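Local coordinates for putative nisin-resistance protein (Streptococcus agalactiae 515, PDB 4Y68) that probably cleaves the lantibiotic nisin as a family S41 peptidase and so makes the bacterium resistant to it, at residues 162-172 with 227-237; 177-187 with 271-279. One frame throughout, in Å; residues are numbered along the deposited sequence.

Contact 1. Residues 162-172 with 227-237; sequences GGNMIPMIGGL and ASSAEMTFLSF
M165 lies along the first turn of helix 229-235. M165 CB stands 4.1 Å from S229 OG, and M165 CG comes closer, 3.2 Å from the same S229 OG. M165 SD then reaches S229 O at 3.5 Å, and CE ends beside M232 CB. Bends at chi2 (-93°) and chi3 (-72°) lay the thioether along this turn; M165 and M232 cross at about a right angle. S229 OG itself donates to G163 O over a short 2.5 Å, approaching from above the carbonyl plane. G162 CA packs on S229 CB at 3.7 Å; G162 and G163 both have positive phi, where any CB would jam against the preceding carbonyl O, and one on G162 would also clash with S228 CB. Helices 165-171 and 229-235 run in nearly the same direction, 27° apart, with axes separated by 10.0 Å. S228, at the N-cap position, hydrogen-bonds through OG to H90 NE2, a serine-histidine pair that is probably the catalytic dyad of this serine peptidase; contact 1 thus packs directly beside the probable active site. Further along, T233 OG1 is turned back to donate to S229 O, which T233 N meets from the opposite face of its plane. T233 OG1 also lies 3.7 Å from I169 CD1, and that methyl meets S236 OG. L172 CD1 touches both T233 CG2 and the edge of the F237 ring, 4.1 Å from F237 CZ.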
loop_
_atom_site.group_PDB
_atom_site.type_symbol
_atom_site.label_atom_id
_atom_site.label_comp_id
_atom_site.label_asym_id
_atom_site.label_seq_id
_atom_site.Cartn_x
_atom_site.Cartn_y
_atom_site.Cartn_z
ATOM N N GLY A 162 -0.838 1.926 5.377
ATOM C CA GLY A 162 -0.721 2.085 3.943
ATOM C C GLY A 162 -0.971 3.486 3.454
ATOM O O GLY A 162 -0.660 4.469 4.130
ATOM N N GLY A 163 -1.545 3.569 2.265
ATOM C CA GLY A 163 -1.722 4.830 1.572
ATOM C C GLY A 163 -0.941 4.833 0.272
ATOM O O GLY A 163 -0.863 3.819 -0.424
ATOM N N ASN A 164 -0.343 5.978 -0.040
ATOM C CA ASN A 164 0.380 6.188 -1.289
ATOM C C ASN A 164 1.758 5.531 -1.272
ATOM O O ASN A 164 2.636 5.973 -0.550
ATOM C CB ASN A 164 0.495 7.700 -1.535
ATOM C CG ASN A 164 0.909 8.050 -2.947
ATOM O OD1 ASN A 164 1.481 7.238 -3.662
ATOM N ND2 ASN A 164 0.639 9.296 -3.346
ATOM N N MET A 165 1.935 4.460 -2.045
ATOM C CA MET A 165 3.231 3.774 -2.163
ATOM C C MET A 165 4.402 4.695 -2.570
ATOM O O MET A 165 5.525 4.520 -2.111
ATOM C CB MET A 165 3.138 2.641 -3.184
ATOM C CG MET A 165 2.515 1.376 -2.636
ATOM S SD MET A 165 3.727 0.239 -2.004
ATOM C CE MET A 165 4.481 -0.339 -3.490
ATOM N N ILE A 166 4.113 5.680 -3.403
ATOM C CA ILE A 166 5.143 6.497 -4.055
ATOM C C ILE A 166 6.113 7.236 -3.098
ATOM O O ILE A 166 7.329 7.140 -3.259
ATOM C CB ILE A 166 4.466 7.514 -5.001
ATOM C CG1 ILE A 166 3.908 6.779 -6.220
ATOM C CG2 ILE A 166 5.447 8.568 -5.451
ATOM C CD1 ILE A 166 3.164 7.695 -7.201
ATOM N N PRO A 167 5.585 7.967 -2.105
ATOM C CA PRO A 167 6.470 8.609 -1.122
ATOM C C PRO A 167 7.160 7.623 -0.166
ATOM O O PRO A 167 8.260 7.900 0.350
ATOM C CB PRO A 167 5.518 9.531 -0.351
ATOM C CG PRO A 167 4.126 9.021 -0.656
ATOM C CD PRO A 167 4.205 8.472 -2.027
ATOM N N MET A 168 6.521 6.479 0.081
ATOM C CA MET A 168 7.112 5.454 0.946
ATOM C C MET A 168 8.303 4.790 0.285
ATOM O O MET A 168 9.408 4.754 0.844
ATOM C CB MET A 168 6.075 4.387 1.328
ATOM C CG MET A 168 5.017 4.906 2.242
ATOM S SD MET A 168 3.972 3.616 2.920
ATOM C CE MET A 168 2.568 4.668 3.256
ATOM N N ILE A 169 8.087 4.248 -0.906
ATOM C CA ILE A 169 9.179 3.596 -1.598
ATOM C C ILE A 169 10.199 4.649 -1.988
ATOM O O ILE A 169 11.392 4.450 -1.809
ATOM C CB ILE A 169 8.721 2.837 -2.858
ATOM C CG1 ILE A 169 7.850 1.635 -2.485
ATOM C CG2 ILE A 169 9.946 2.358 -3.634
ATOM C CD1 ILE A 169 8.542 0.610 -1.626
ATOM N N GLY A 170 9.722 5.767 -2.518
ATOM C CA GLY A 170 10.595 6.855 -2.936
ATOM C C GLY A 170 11.562 7.393 -1.881
ATOM O O GLY A 170 12.753 7.568 -2.142
ATOM N N GLY A 171 11.060 7.653 -0.684
ATOM C CA GLY A 171 11.897 8.177 0.372
ATOM C C GLY A 171 12.966 7.177 0.775
ATOM O O GLY A 171 14.035 7.558 1.239
ATOM N N LEU A 172 12.682 5.895 0.585
ATOM C CA LEU A 172 13.605 4.840 0.982
ATOM C C LEU A 172 14.487 4.388 -0.181
ATOM O O LEU A 172 15.178 3.363 -0.085
ATOM C CB LEU A 172 12.832 3.650 1.548
ATOM C CG LEU A 172 11.953 4.006 2.760
ATOM C CD1 LEU A 172 10.948 2.912 3.121
ATOM C CD2 LEU A 172 12.806 4.359 3.977
ATOM N N ALA A 227 -0.002 -2.550 7.349
ATOM C CA ALA A 227 -0.869 -3.063 6.285
ATOM C C ALA A 227 -0.639 -2.464 4.901
ATOM O O ALA A 227 -0.219 -1.323 4.757
ATOM C CB ALA A 227 -2.350 -2.849 6.673
ATOM N N SER A 228 -0.956 -3.253 3.884
ATOM C CA SER A 228 -1.210 -2.720 2.553
ATOM C C SER A 228 0.075 -2.162 1.930
ATOM O O SER A 228 1.058 -2.891 1.812
ATOM C CB SER A 228 -2.313 -1.657 2.624
ATOM O OG SER A 228 -3.011 -1.571 1.389
ATOM N N SER A 229 0.076 -0.885 1.553
ATOM C CA SER A 229 1.274 -0.254 0.991
ATOM C C SER A 229 2.489 -0.493 1.884
ATOM O O SER A 229 3.618 -0.673 1.408
ATOM C CB SER A 229 1.063 1.251 0.818
ATOM O OG SER A 229 0.319 1.569 -0.345
ATOM N N ALA A 230 2.243 -0.463 3.187
ATOM C CA ALA A 230 3.277 -0.676 4.177
ATOM C C ALA A 230 3.769 -2.106 4.098
ATOM O O ALA A 230 4.958 -2.362 4.244
ATOM C CB ALA A 230 2.748 -0.359 5.586
ATOM N N GLU A 231 2.848 -3.047 3.881
ATOM C CA GLU A 231 3.254 -4.438 3.727
ATOM C C GLU A 231 4.062 -4.628 2.427
ATOM O O GLU A 231 5.071 -5.312 2.431
ATOM C CB GLU A 231 2.047 -5.354 3.745
ATOM C CG GLU A 231 1.464 -5.537 5.112
ATOM C CD GLU A 231 0.224 -6.364 5.075
ATOM O OE1 GLU A 231 -0.799 -5.878 4.521
ATOM O OE2 GLU A 231 0.282 -7.507 5.567
ATOM N N MET A 232 3.637 -3.989 1.336
ATOM C CA MET A 232 4.371 -4.098 0.072
ATOM C C MET A 232 5.704 -3.350 0.119
ATOM O O MET A 232 6.641 -3.713 -0.593
ATOM C CB MET A 232 3.535 -3.591 -1.107
ATOM C CG MET A 232 2.971 -4.750 -1.959
ATOM S SD MET A 232 1.834 -5.755 -0.976
ATOM C CE MET A 232 0.506 -4.541 -0.921
ATOM N N THR A 233 5.777 -2.303 0.940
ATOM C CA THR A 233 7.048 -1.676 1.248
ATOM C C THR A 233 7.927 -2.645 2.025
ATOM O O THR A 233 9.117 -2.768 1.735
ATOM C CB THR A 233 6.880 -0.378 2.056
ATOM O OG1 THR A 233 6.211 0.572 1.239
ATOM C CG2 THR A 233 8.250 0.191 2.449
ATOM N N PHE A 234 7.343 -3.319 3.015
ATOM C CA PHE A 234 8.058 -4.362 3.738
ATOM C C PHE A 234 8.563 -5.433 2.773
ATOM O O PHE A 234 9.698 -5.836 2.869
ATOM C CB PHE A 234 7.156 -5.005 4.807
ATOM C CG PHE A 234 7.844 -6.046 5.659
ATOM C CD1 PHE A 234 9.218 -6.063 5.799
ATOM C CD2 PHE A 234 7.106 -7.009 6.322
ATOM C CE1 PHE A 234 9.847 -7.021 6.582
ATOM C CE2 PHE A 234 7.730 -7.973 7.111
ATOM C CZ PHE A 234 9.100 -7.975 7.236
ATOM N N LEU A 235 7.720 -5.902 1.848
ATOM C CA LEU A 235 8.158 -6.940 0.907
ATOM C C LEU A 235 9.345 -6.488 0.058
ATOM O O LEU A 235 10.181 -7.296 -0.314
ATOM C CB LEU A 235 7.009 -7.367 -0.010
ATOM C CG LEU A 235 5.951 -8.165 0.739
ATOM C CD1 LEU A 235 4.865 -8.693 -0.209
ATOM C CD2 LEU A 235 6.641 -9.305 1.475
ATOM N N SER A 236 9.418 -5.195 -0.237
ATOM C CA SER A 236 10.473 -4.674 -1.101
ATOM C C SER A 236 11.873 -4.812 -0.493
ATOM O O SER A 236 12.855 -4.679 -1.208
ATOM C CB SER A 236 10.220 -3.210 -1.422
ATOM O OG SER A 236 8.943 -3.027 -1.973
ATOM N N PHE A 237 11.949 -5.053 0.817
ATOM C CA PHE A 237 13.228 -5.302 1.508
ATOM C C PHE A 237 13.528 -6.787 1.697
ATOM O O PHE A 237 14.626 -7.144 2.128
ATOM C CB PHE A 237 13.252 -4.628 2.887
ATOM C CG PHE A 237 13.299 -3.119 2.831
ATOM C CD1 PHE A 237 14.511 -2.447 2.889
ATOM C CD2 PHE A 237 12.131 -2.376 2.732
ATOM C CE1 PHE A 237 14.565 -1.061 2.845
ATOM C CE2 PHE A 237 12.171 -0.995 2.677
ATOM C CZ PHE A 237 13.400 -0.328 2.741
#

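Contact 2. Residues 177-187 with 271-279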
loop_
_atom_site.group_PDB
_atom_site.type_symbol
_atom_site.label_atom_id
_atom_site.label_comp_id
_atom_site.label_asym_id
_atom_site.label_seq_id
_atom_site.Cartn_x
_atom_site.Cartn_y
_atom_site.Cartn_z
ATOM N N PRO A 177 17.109 -1.629 -3.906
ATOM C CA PRO A 177 17.719 -2.000 -5.183
ATOM C C PRO A 177 17.124 -1.200 -6.320
ATOM O O PRO A 177 15.929 -0.893 -6.255
ATOM C CB PRO A 177 17.354 -3.490 -5.335
ATOM C CG PRO A 177 16.990 -3.931 -3.992
ATOM C CD PRO A 177 16.394 -2.757 -3.294
ATOM N N ASN A 178 17.917 -0.871 -7.337
ATOM C CA ASN A 178 17.346 -0.376 -8.590
ATOM C C ASN A 178 16.963 -1.570 -9.451
ATOM O O ASN A 178 17.573 -1.833 -10.474
ATOM C CB ASN A 178 18.327 0.529 -9.330
ATOM C CG ASN A 178 17.717 1.157 -10.561
ATOM O OD1 ASN A 178 16.516 1.405 -10.620
ATOM N ND2 ASN A 178 18.542 1.408 -11.558
ATOM N N ASP A 179 15.960 -2.309 -9.004
ATOM C CA ASP A 179 15.615 -3.604 -9.587
ATOM C C ASP A 179 14.198 -3.963 -9.138
ATOM O O ASP A 179 13.478 -3.131 -8.590
ATOM C CB ASP A 179 16.612 -4.687 -9.120
ATOM C CG ASP A 179 16.735 -5.869 -10.091
ATOM O OD1 ASP A 179 15.756 -6.232 -10.777
ATOM O OD2 ASP A 179 17.843 -6.441 -10.168
ATOM N N THR A 180 13.840 -5.223 -9.316
ATOM C CA THR A 180 12.549 -5.731 -8.916
ATOM C C THR A 180 12.290 -5.503 -7.426
ATOM O O THR A 180 13.130 -5.781 -6.595
ATOM C CB THR A 180 12.446 -7.227 -9.248
ATOM O OG1 THR A 180 12.287 -7.386 -10.668
ATOM C CG2 THR A 180 11.275 -7.852 -8.530
ATOM N N LEU A 181 11.127 -4.958 -7.109
ATOM C CA LEU A 181 10.715 -4.788 -5.722
ATOM C C LEU A 181 9.789 -5.922 -5.270
ATOM O O LEU A 181 10.032 -6.539 -4.232
ATOM C CB LEU A 181 10.043 -3.428 -5.541
ATOM C CG LEU A 181 10.948 -2.246 -5.172
ATOM C CD1 LEU A 181 12.432 -2.518 -5.355
ATOM C CD2 LEU A 181 10.526 -0.993 -5.905
ATOM N N PHE A 182 8.720 -6.169 -6.026
ATOM C CA PHE A 182 7.880 -7.355 -5.840
ATOM C C PHE A 182 7.170 -7.644 -7.169
ATOM O O PHE A 182 7.234 -6.830 -8.080
ATOM C CB PHE A 182 6.866 -7.176 -4.682
ATOM C CG PHE A 182 5.959 -5.984 -4.847
ATOM C CD1 PHE A 182 6.320 -4.744 -4.346
ATOM C CD2 PHE A 182 4.760 -6.098 -5.516
ATOM C CE1 PHE A 182 5.494 -3.642 -4.509
ATOM C CE2 PHE A 182 3.928 -4.996 -5.672
ATOM C CZ PHE A 182 4.292 -3.774 -5.177
ATOM N N HIS A 183 6.523 -8.806 -7.286
ATOM C CA HIS A 183 5.697 -9.134 -8.472
ATOM C C HIS A 183 4.205 -9.174 -8.142
ATOM O O HIS A 183 3.812 -9.302 -6.986
ATOM C CB HIS A 183 6.083 -10.493 -9.059
ATOM C CG HIS A 183 7.553 -10.701 -9.186
ATOM N ND1 HIS A 183 8.278 -10.252 -10.268
ATOM C CD2 HIS A 183 8.433 -11.335 -8.379
ATOM C CE1 HIS A 183 9.544 -10.591 -10.117
ATOM N NE2 HIS A 183 9.665 -11.251 -8.978
ATOM N N TYR A 184 3.363 -9.093 -9.163
ATOM C CA TYR A 184 1.946 -9.299 -8.927
ATOM C C TYR A 184 1.290 -9.874 -10.184
ATOM O O TYR A 184 1.682 -9.562 -11.310
ATOM C CB TYR A 184 1.271 -7.992 -8.463
ATOM C CG TYR A 184 1.307 -6.862 -9.459
ATOM C CD1 TYR A 184 2.496 -6.182 -9.735
ATOM C CD2 TYR A 184 0.154 -6.462 -10.120
ATOM C CE1 TYR A 184 2.528 -5.129 -10.662
ATOM C CE2 TYR A 184 0.172 -5.426 -11.039
ATOM C CZ TYR A 184 1.359 -4.765 -11.313
ATOM O OH TYR A 184 1.360 -3.737 -12.221
ATOM N N THR A 185 0.304 -10.740 -9.982
ATOM C CA THR A 185 -0.382 -11.413 -11.087
ATOM C C THR A 185 -1.885 -11.163 -11.049
ATOM O O THR A 185 -2.481 -11.283 -9.985
ATOM C CB THR A 185 -0.123 -12.936 -11.029
ATOM O OG1 THR A 185 1.286 -13.168 -11.006
ATOM C CG2 THR A 185 -0.786 -13.674 -12.221
ATOM N N ASP A 186 -2.503 -10.836 -12.186
ATOM C CA ASP A 186 -3.946 -10.547 -12.179
ATOM C C ASP A 186 -4.809 -11.793 -12.425
ATOM O O ASP A 186 -4.291 -12.893 -12.576
ATOM C CB ASP A 186 -4.303 -9.449 -13.198
ATOM C CG ASP A 186 -4.130 -9.870 -14.657
ATOM O OD1 ASP A 186 -4.012 -11.071 -14.996
ATOM O OD2 ASP A 186 -4.140 -8.945 -15.496
ATOM N N LYS A 187 -6.123 -11.619 -12.469
ATOM C CA LYS A 187 -7.031 -12.762 -12.651
ATOM C C LYS A 187 -6.848 -13.437 -14.011
ATOM O O LYS A 187 -7.202 -14.601 -14.169
ATOM C CB LYS A 187 -8.496 -12.327 -12.481
ATOM C CG LYS A 187 -8.973 -11.396 -13.575
ATOM C CD LYS A 187 -10.342 -10.758 -13.266
ATOM C CE LYS A 187 -11.440 -11.794 -13.128
ATOM N NZ LYS A 187 -12.735 -11.155 -12.671
ATOM N N THR A 271 -9.292 -5.022 -5.666
ATOM C CA THR A 271 -8.131 -5.902 -5.619
ATOM C C THR A 271 -7.963 -6.622 -6.944
ATOM O O THR A 271 -8.909 -7.232 -7.449
ATOM C CB THR A 271 -8.258 -6.913 -4.478
ATOM O OG1 THR A 271 -8.420 -6.201 -3.246
ATOM C CG2 THR A 271 -7.031 -7.794 -4.404
ATOM N N THR A 272 -6.777 -6.545 -7.527
ATOM C CA THR A 272 -6.593 -7.049 -8.885
ATOM C C THR A 272 -5.369 -7.942 -9.021
ATOM O O THR A 272 -5.174 -8.573 -10.042
ATOM C CB THR A 272 -6.465 -5.891 -9.876
ATOM O OG1 THR A 272 -5.332 -5.095 -9.508
ATOM C CG2 THR A 272 -7.710 -5.022 -9.821
ATOM N N GLY A 273 -4.553 -7.998 -7.979
ATOM C CA GLY A 273 -3.291 -8.706 -8.058
ATOM C C GLY A 273 -2.894 -9.476 -6.804
ATOM O O GLY A 273 -2.956 -8.965 -5.682
ATOM N N ILE A 274 -2.534 -10.732 -7.016
ATOM C CA ILE A 274 -1.868 -11.552 -6.018
ATOM C C ILE A 274 -0.412 -11.176 -6.067
ATOM O O ILE A 274 0.049 -10.684 -7.098
ATOM C CB ILE A 274 -2.058 -13.058 -6.303
ATOM C CG1 ILE A 274 -3.361 -13.522 -5.681
ATOM C CG2 ILE A 274 -0.930 -13.880 -5.717
ATOM C CD1 ILE A 274 -4.516 -12.953 -6.338
ATOM N N VAL A 275 0.317 -11.406 -4.982
ATOM C CA VAL A 275 1.654 -10.839 -4.827
ATOM C C VAL A 275 2.725 -11.906 -4.538
ATOM O O VAL A 275 2.468 -12.902 -3.853
ATOM C CB VAL A 275 1.642 -9.775 -3.699
ATOM C CG1 VAL A 275 3.027 -9.520 -3.166
ATOM C CG2 VAL A 275 1.020 -8.457 -4.199
ATOM N N SER A 276 3.934 -11.711 -5.056
ATOM C CA SER A 276 5.054 -12.532 -4.599
ATOM C C SER A 276 6.291 -11.676 -4.423
ATOM O O SER A 276 6.467 -10.709 -5.132
ATOM C CB SER A 276 5.317 -13.677 -5.573
ATOM O OG SER A 276 5.486 -13.151 -6.864
ATOM N N ASP A 277 7.137 -12.025 -3.464
ATOM C CA ASP A 277 8.351 -11.267 -3.210
ATOM C C ASP A 277 9.493 -11.775 -4.110
ATOM O O ASP A 277 9.286 -12.696 -4.914
ATOM C CB ASP A 277 8.728 -11.317 -1.712
ATOM C CG ASP A 277 9.007 -12.726 -1.208
ATOM O OD1 ASP A 277 9.469 -13.585 -1.976
ATOM O OD2 ASP A 277 8.762 -12.978 -0.013
ATOM N N ARG A 278 10.666 -11.147 -4.003
ATOM C CA ARG A 278 11.838 -11.499 -4.826
ATOM C C ARG A 278 12.233 -12.971 -4.658
ATOM O O ARG A 278 12.796 -13.575 -5.565
ATOM C CB ARG A 278 13.051 -10.605 -4.480
ATOM C CG ARG A 278 13.144 -9.328 -5.308
ATOM C CD ARG A 278 14.426 -8.497 -5.000
ATOM N NE ARG A 278 14.458 -8.228 -3.580
ATOM C CZ ARG A 278 14.097 -7.082 -3.017
ATOM N NH1 ARG A 278 13.741 -6.029 -3.754
ATOM N NH2 ARG A 278 14.120 -6.990 -1.690
ATOM N N GLN A 279 11.934 -13.531 -3.489
ATOM C CA GLN A 279 12.385 -14.864 -3.119
ATOM C C GLN A 279 11.437 -15.930 -3.645
ATOM O O GLN A 279 11.739 -17.119 -3.605
ATOM C CB GLN A 279 12.528 -14.974 -1.597
ATOM C CG GLN A 279 13.480 -13.950 -1.016
ATOM C CD GLN A 279 13.719 -14.141 0.471
ATOM O OE1 GLN A 279 12.856 -13.832 1.294
ATOM N NE2 GLN A 279 14.896 -14.648 0.824
HETATM O O HOH W 1 10.609 -8.697 -2.700
HETATM O O HOH W 2 2.888 -12.771 -8.215
HETATM O O HOH W 3 -7.155 -9.072 -12.045
#
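H183 and S276 face each other as an antiparallel hydrogen-bonded pair, and main-chain bonds define the register. H183 N donates to S276 O at 2.9 Å, almost straight at 171°, while the return bond from S276 N meets H183 O from above its carbonyl plane. T185 and I274 repeat the exchange, and between the two pairs Y184 and V275 form a non-hydrogen-bonded pair. CA-H...O contacts fill the gaps, among them Y184 CA to I274 O at 3.0 Å. Both strands carry a classic beta bulge, at L181-F182 and at T272-G273, each against another strand.

Apolar contacts lie on the face of Y184 and V275: Y184 CB is 4.3 Å from V275 CG2, and the F182 ring meets V275 CG1 obliquely. V256 touches all three side chains. On the other face, S276 OG lies at the edge of the H183 ring, whose ND1 bonds T193 OG1, and a water links T185 OG1 with S276 OG.

The charged side chain of the contact, R278, bonds to main-chain carbonyls. Its chain bends at chi3 (-55°), and R278 NH1 reaches T180 O at 2.9 Å, in both the guanidinium and the carbonyl plane. P177 CG covers one guanidinium face, 3.9 Å from R278 NH1, and L181 O lies over the opposite one. A second water joins L181 O to R278 N. NH2 binds S236 O and K238 O. At the other end a third water accepts from K187 N and donates to T272 O.

Beyond the paired residues, R278 and water join one end and water the other; carbonyls probably share in stabilising the arginine's charge.

Overall arrangement
The four segments alternate along the chain, in the order 162-172, 177-187, 227-237 and 271-279, so the two contacts interleave: 177-187 falls between the segments of contact 1, and 227-237 between those of contact 2. Their centres are about 13 Å apart. Contact 1 pairs helices 165-171 and 229-235 near the centre of the chain; contact 2 joins strands 180-185 and 267-276 of the antiparallel sheet, farther out. The two touch directly: M165 CE lies 3.6 Å from F182 CE1, and L235 CD1 lies 3.6 Å from V275 CG1. The sheet therefore packs against the helix pair, one member of which begins right after S228, within the S41 family region.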